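Local coordinates for CrtC domain-containing protein (Fusarium vanettenii 77-13-4, PDB 7A0Q) that probably hydrates the isoflavonoid phytoalexin kievitone, acting as a lyase built from two lipocalin-like domains, at residues A[54-66]-A[72-84]. Sequence-based numbering, arbitrary orientation.
Sequences SVGGSWWSSSYIT and QYVVLAHYLDNPV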
loop_
_atom_site.group_PDB
_atom_site.type_symbol
_atom_site.label_atom_id
_atom_site.label_comp_id
_atom_site.label_asym_id
_atom_site.label_seq_id
_atom_site.Cartn_x
_atom_site.Cartn_y
_atom_site.Cartn_z
ATOM N N SER A 54 13.634 -12.110 8.946
ATOM C CA SER A 54 14.815 -11.609 9.652
ATOM C C SER A 54 15.091 -10.150 9.334
ATOM O O SER A 54 15.764 -9.475 10.119
ATOM C CB SER A 54 16.062 -12.410 9.286
ATOM O OG SER A 54 16.283 -12.361 7.882
ATOM N N VAL A 55 14.618 -9.660 8.184
ATOM C CA VAL A 55 14.909 -8.279 7.803
ATOM C C VAL A 55 14.078 -7.307 8.628
ATOM O O VAL A 55 14.486 -6.153 8.834
ATOM C CB VAL A 55 14.695 -8.113 6.285
ATOM C CG1 VAL A 55 14.864 -6.655 5.831
ATOM C CG2 VAL A 55 15.663 -9.009 5.527
ATOM N N GLY A 56 12.921 -7.752 9.127
ATOM C CA GLY A 56 12.070 -6.946 9.978
ATOM C C GLY A 56 11.198 -6.002 9.171
ATOM O O GLY A 56 11.209 -6.001 7.938
ATOM N N GLY A 57 10.424 -5.188 9.883
ATOM C CA GLY A 57 9.697 -4.091 9.261
ATOM C C GLY A 57 8.246 -4.447 8.941
ATOM O O GLY A 57 7.514 -4.961 9.798
ATOM N N SER A 58 7.821 -4.134 7.713
ATOM C CA SER A 58 6.419 -4.112 7.333
ATOM C C SER A 58 6.230 -4.820 5.996
ATOM O O SER A 58 7.040 -4.664 5.083
ATOM C CB SER A 58 5.933 -2.651 7.265
ATOM O OG SER A 58 4.672 -2.523 6.634
ATOM N N TRP A 59 5.151 -5.605 5.898
ATOM C CA TRP A 59 4.772 -6.337 4.691
ATOM C C TRP A 59 3.309 -5.998 4.418
ATOM O O TRP A 59 2.485 -6.084 5.331
ATOM C CB TRP A 59 4.961 -7.854 4.874
ATOM C CG TRP A 59 6.380 -8.327 5.134
ATOM C CD1 TRP A 59 7.241 -8.854 4.222
ATOM C CD2 TRP A 59 7.079 -8.350 6.399
ATOM N NE1 TRP A 59 8.433 -9.196 4.828
ATOM C CE2 TRP A 59 8.355 -8.888 6.162
ATOM C CE3 TRP A 59 6.748 -7.943 7.699
ATOM C CZ2 TRP A 59 9.307 -9.045 7.179
ATOM C CZ3 TRP A 59 7.689 -8.109 8.714
ATOM C CH2 TRP A 59 8.953 -8.654 8.445
ATOM N N TRP A 60 2.980 -5.606 3.184
ATOM C CA TRP A 60 1.710 -4.932 2.929
ATOM C C TRP A 60 1.223 -5.231 1.518
ATOM O O TRP A 60 2.017 -5.260 0.579
ATOM C CB TRP A 60 1.923 -3.426 3.133
ATOM C CG TRP A 60 0.766 -2.501 3.072
ATOM C CD1 TRP A 60 0.149 -1.903 4.135
ATOM C CD2 TRP A 60 0.148 -1.959 1.894
ATOM N NE1 TRP A 60 -0.829 -1.049 3.700
ATOM C CE2 TRP A 60 -0.854 -1.061 2.327
ATOM C CE3 TRP A 60 0.340 -2.149 0.521
ATOM C CZ2 TRP A 60 -1.675 -0.364 1.438
ATOM C CZ3 TRP A 60 -0.473 -1.442 -0.369
ATOM C CH2 TRP A 60 -1.468 -0.565 0.098
ATOM N N SER A 61 -0.083 -5.458 1.374
ATOM C CA SER A 61 -0.645 -5.678 0.047
ATOM C C SER A 61 -2.018 -5.039 -0.064
ATOM O O SER A 61 -2.815 -5.068 0.881
ATOM C CB SER A 61 -0.737 -7.182 -0.314
ATOM O OG SER A 61 -1.613 -7.921 0.534
ATOM N N SER A 62 -2.274 -4.440 -1.223
ATOM C CA SER A 62 -3.613 -3.984 -1.596
ATOM C C SER A 62 -3.993 -4.621 -2.929
ATOM O O SER A 62 -3.348 -4.371 -3.952
ATOM C CB SER A 62 -3.674 -2.457 -1.637
ATOM O OG SER A 62 -2.866 -1.921 -2.676
ATOM N N SER A 63 -5.010 -5.478 -2.905
ATOM C CA SER A 63 -5.441 -6.192 -4.099
ATOM C C SER A 63 -6.683 -5.532 -4.668
ATOM O O SER A 63 -7.670 -5.339 -3.950
ATOM C CB SER A 63 -5.726 -7.663 -3.790
ATOM O OG SER A 63 -4.559 -8.327 -3.342
ATOM N N TYR A 64 -6.608 -5.165 -5.943
ATOM C CA TYR A 64 -7.721 -4.604 -6.694
ATOM C C TYR A 64 -8.318 -5.747 -7.505
ATOM O O TYR A 64 -7.706 -6.205 -8.473
ATOM C CB TYR A 64 -7.229 -3.474 -7.594
ATOM C CG TYR A 64 -6.483 -2.370 -6.864
ATOM C CD1 TYR A 64 -5.119 -2.471 -6.605
ATOM C CD2 TYR A 64 -7.156 -1.228 -6.437
ATOM C CE1 TYR A 64 -4.441 -1.449 -5.937
ATOM C CE2 TYR A 64 -6.502 -0.211 -5.781
ATOM C CZ TYR A 64 -5.149 -0.323 -5.530
ATOM O OH TYR A 64 -4.535 0.711 -4.874
ATOM N N ILE A 65 -9.501 -6.217 -7.101
ATOM C CA ILE A 65 -10.008 -7.526 -7.498
ATOM C C ILE A 65 -11.272 -7.364 -8.337
ATOM O O ILE A 65 -12.158 -6.583 -7.983
ATOM C CB ILE A 65 -10.298 -8.400 -6.262
ATOM C CG1 ILE A 65 -8.991 -8.908 -5.633
ATOM C CG2 ILE A 65 -11.231 -9.557 -6.624
ATOM C CD1 ILE A 65 -9.167 -9.459 -4.242
ATOM N N THR A 66 -11.341 -8.089 -9.452
ATOM C CA THR A 66 -12.608 -8.451 -10.080
ATOM C C THR A 66 -12.778 -9.955 -9.909
ATOM O O THR A 66 -11.855 -10.715 -10.214
ATOM C CB THR A 66 -12.647 -8.089 -11.568
ATOM O OG1 THR A 66 -12.288 -6.714 -11.754
ATOM C CG2 THR A 66 -14.053 -8.321 -12.133
ATOM N N GLN A 72 -16.369 -6.312 -7.844
ATOM C CA GLN A 72 -15.072 -5.700 -7.585
ATOM C C GLN A 72 -14.894 -5.371 -6.108
ATOM O O GLN A 72 -15.818 -4.893 -5.437
ATOM C CB GLN A 72 -14.870 -4.456 -8.443
ATOM C CG GLN A 72 -14.729 -4.816 -9.915
ATOM C CD GLN A 72 -14.215 -3.682 -10.754
ATOM O OE1 GLN A 72 -14.640 -2.537 -10.603
ATOM N NE2 GLN A 72 -13.296 -3.992 -11.657
ATOM N N TYR A 73 -13.681 -5.627 -5.616
ATOM C CA TYR A 73 -13.333 -5.417 -4.221
ATOM C C TYR A 73 -11.930 -4.847 -4.156
ATOM O O TYR A 73 -11.124 -5.036 -5.068
ATOM C CB TYR A 73 -13.378 -6.720 -3.410
ATOM C CG TYR A 73 -14.752 -7.346 -3.336
ATOM C CD1 TYR A 73 -15.205 -8.177 -4.350
ATOM C CD2 TYR A 73 -15.592 -7.105 -2.250
ATOM C CE1 TYR A 73 -16.467 -8.750 -4.290
ATOM C CE2 TYR A 73 -16.861 -7.676 -2.185
ATOM C CZ TYR A 73 -17.286 -8.496 -3.210
ATOM O OH TYR A 73 -18.538 -9.079 -3.164
ATOM N N VAL A 74 -11.638 -4.152 -3.062
ATOM C CA VAL A 74 -10.267 -3.801 -2.703
ATOM C C VAL A 74 -9.983 -4.477 -1.368
ATOM O O VAL A 74 -10.736 -4.297 -0.402
ATOM C CB VAL A 74 -10.054 -2.281 -2.634
ATOM C CG1 VAL A 74 -8.669 -1.964 -2.086
ATOM C CG2 VAL A 74 -10.227 -1.660 -4.018
ATOM N N VAL A 75 -8.924 -5.278 -1.319
ATOM C CA VAL A 75 -8.604 -6.080 -0.143
ATOM C C VAL A 75 -7.213 -5.699 0.343
ATOM O O VAL A 75 -6.250 -5.726 -0.433
ATOM C CB VAL A 75 -8.675 -7.587 -0.445
ATOM C CG1 VAL A 75 -8.279 -8.377 0.791
ATOM C CG2 VAL A 75 -10.092 -7.959 -0.864
ATOM N N LEU A 76 -7.109 -5.389 1.628
ATOM C CA LEU A 76 -5.862 -4.959 2.244
ATOM C C LEU A 76 -5.368 -6.011 3.225
ATOM O O LEU A 76 -6.162 -6.597 3.963
ATOM C CB LEU A 76 -6.071 -3.651 2.994
ATOM C CG LEU A 76 -5.909 -2.340 2.244
ATOM C CD1 LEU A 76 -6.532 -2.349 0.850
ATOM C CD2 LEU A 76 -6.542 -1.279 3.091
ATOM N N ALA A 77 -4.059 -6.246 3.233
ATOM C CA ALA A 77 -3.419 -7.093 4.232
ATOM C C ALA A 77 -2.127 -6.421 4.671
ATOM O O ALA A 77 -1.382 -5.910 3.830
ATOM C CB ALA A 77 -3.104 -8.486 3.685
ATOM N N HIS A 78 -1.849 -6.434 5.977
ATOM C CA HIS A 78 -0.663 -5.745 6.471
ATOM C C HIS A 78 -0.157 -6.406 7.746
ATOM O O HIS A 78 -0.925 -6.557 8.700
ATOM C CB HIS A 78 -0.992 -4.278 6.743
ATOM C CG HIS A 78 0.143 -3.505 7.334
ATOM N ND1 HIS A 78 -0.034 -2.596 8.354
ATOM C CD2 HIS A 78 1.469 -3.509 7.055
ATOM C CE1 HIS A 78 1.134 -2.062 8.670
ATOM N NE2 HIS A 78 2.065 -2.607 7.903
ATOM N N TYR A 79 1.127 -6.772 7.767
ATOM C CA TYR A 79 1.796 -7.250 8.975
ATOM C C TYR A 79 2.900 -6.276 9.354
ATOM O O TYR A 79 3.706 -5.891 8.506
ATOM C CB TYR A 79 2.399 -8.645 8.777
ATOM C CG TYR A 79 3.055 -9.221 10.020
ATOM C CD1 TYR A 79 4.364 -8.893 10.367
ATOM C CD2 TYR A 79 2.363 -10.111 10.836
ATOM C CE1 TYR A 79 4.969 -9.436 11.504
ATOM C CE2 TYR A 79 2.959 -10.655 11.971
ATOM C CZ TYR A 79 4.253 -10.308 12.299
ATOM O OH TYR A 79 4.835 -10.862 13.420
ATOM N N LEU A 80 2.951 -5.902 10.630
ATOM C CA LEU A 80 3.986 -5.005 11.130
ATOM C C LEU A 80 4.730 -5.675 12.276
ATOM O O LEU A 80 4.109 -6.138 13.241
ATOM C CB LEU A 80 3.384 -3.674 11.600
ATOM C CG LEU A 80 4.429 -2.676 12.114
ATOM C CD1 LEU A 80 5.305 -2.173 10.977
ATOM C CD2 LEU A 80 3.779 -1.504 12.830
ATOM N N ASP A 81 6.056 -5.726 12.171
ATOM C CA ASP A 81 6.894 -6.102 13.300
ATOM C C ASP A 81 7.375 -4.843 14.007
ATOM O O ASP A 81 7.839 -3.903 13.359
ATOM C CB ASP A 81 8.094 -6.943 12.874
ATOM C CG ASP A 81 8.970 -7.298 14.058
ATOM O OD1 ASP A 81 8.508 -8.094 14.902
ATOM O OD2 ASP A 81 10.090 -6.751 14.170
ATOM N N ASN A 82 7.269 -4.833 15.333
ATOM C CA ASN A 82 7.629 -3.684 16.157
ATOM C C ASN A 82 8.222 -4.215 17.453
ATOM O O ASN A 82 7.883 -5.328 17.869
ATOM C CB ASN A 82 6.390 -2.807 16.420
ATOM C CG ASN A 82 6.649 -1.681 17.396
ATOM O OD1 ASN A 82 6.554 -1.861 18.610
ATOM N ND2 ASN A 82 6.966 -0.508 16.869
ATOM N N PRO A 83 9.133 -3.473 18.094
ATOM C CA PRO A 83 9.750 -3.997 19.326
ATOM C C PRO A 83 8.762 -4.263 20.451
ATOM O O PRO A 83 9.010 -5.146 21.284
ATOM C CB PRO A 83 10.753 -2.897 19.701
ATOM C CG PRO A 83 11.091 -2.254 18.406
ATOM C CD PRO A 83 9.820 -2.263 17.609
ATOM N N VAL A 84 7.646 -3.542 20.499
ATOM C CA VAL A 84 6.681 -3.701 21.585
ATOM C C VAL A 84 5.671 -4.801 21.284
ATOM O O VAL A 84 5.272 -5.546 22.181
ATOM C CB VAL A 84 5.982 -2.355 21.858
ATOM C CG1 VAL A 84 5.039 -2.472 23.051
ATOM C CG2 VAL A 84 7.023 -1.263 22.085
HETATM O O HOH W 1 11.210 -4.888 12.673
HETATM O O HOH W 2 -4.122 -7.739 -0.541
#
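The antiparallel beta hairpin of strands 58-66 and 72-81 probably belongs to the CrtC lipocalin-like half of the protein; strands 202-210 and 86-94 continue the sheet on its two sides. Hydrogen-bonded pairs such as Trp59-Tyr79 and Ser61-Ala77 alternate with non-hydrogen-bonded ones, and the ladder is regular: Ser63 N gives Val75 O a 2.8 Å bond at 173°.

On the face of Trp60, His78 NE2 and Ser58 OG are joined by a 2.9 Å hydrogen bond. Trp60 CD1 lies 3.6 Å from His78 CG, its ring edge turned toward the imidazole face in an offset edge-to-face pair with planes at 63°. Both side chains set CG anti to the backbone N (His78 chi1 176°), which brings the rings together over the strands. At the far end of this face the extended Gln72 runs alongside Thr66, and NE2, with the acceptor almost in its amide plane, donates to Thr66 OG1 over 2.9 Å; this hydroxyl also bonds Lys200 O.

On the opposite face Trp59 and Tyr79 lie side by side (CE3 to CD1 3.7 Å), and branched Ile65 and Val75 join apolar surfaces. The nearest Tyr79 side-chain atom is about 3 Å from the magnesium ion. Small Ser61 and Ser63 bond Ser138 OG and Thr203 OG1 respectively; a water shared with Val75 O helps satisfy these buried groups.

Held by Ser58 on its rim, with the Trp60 edge turned toward it, the His78 imidazole probably has little freedom to rotate.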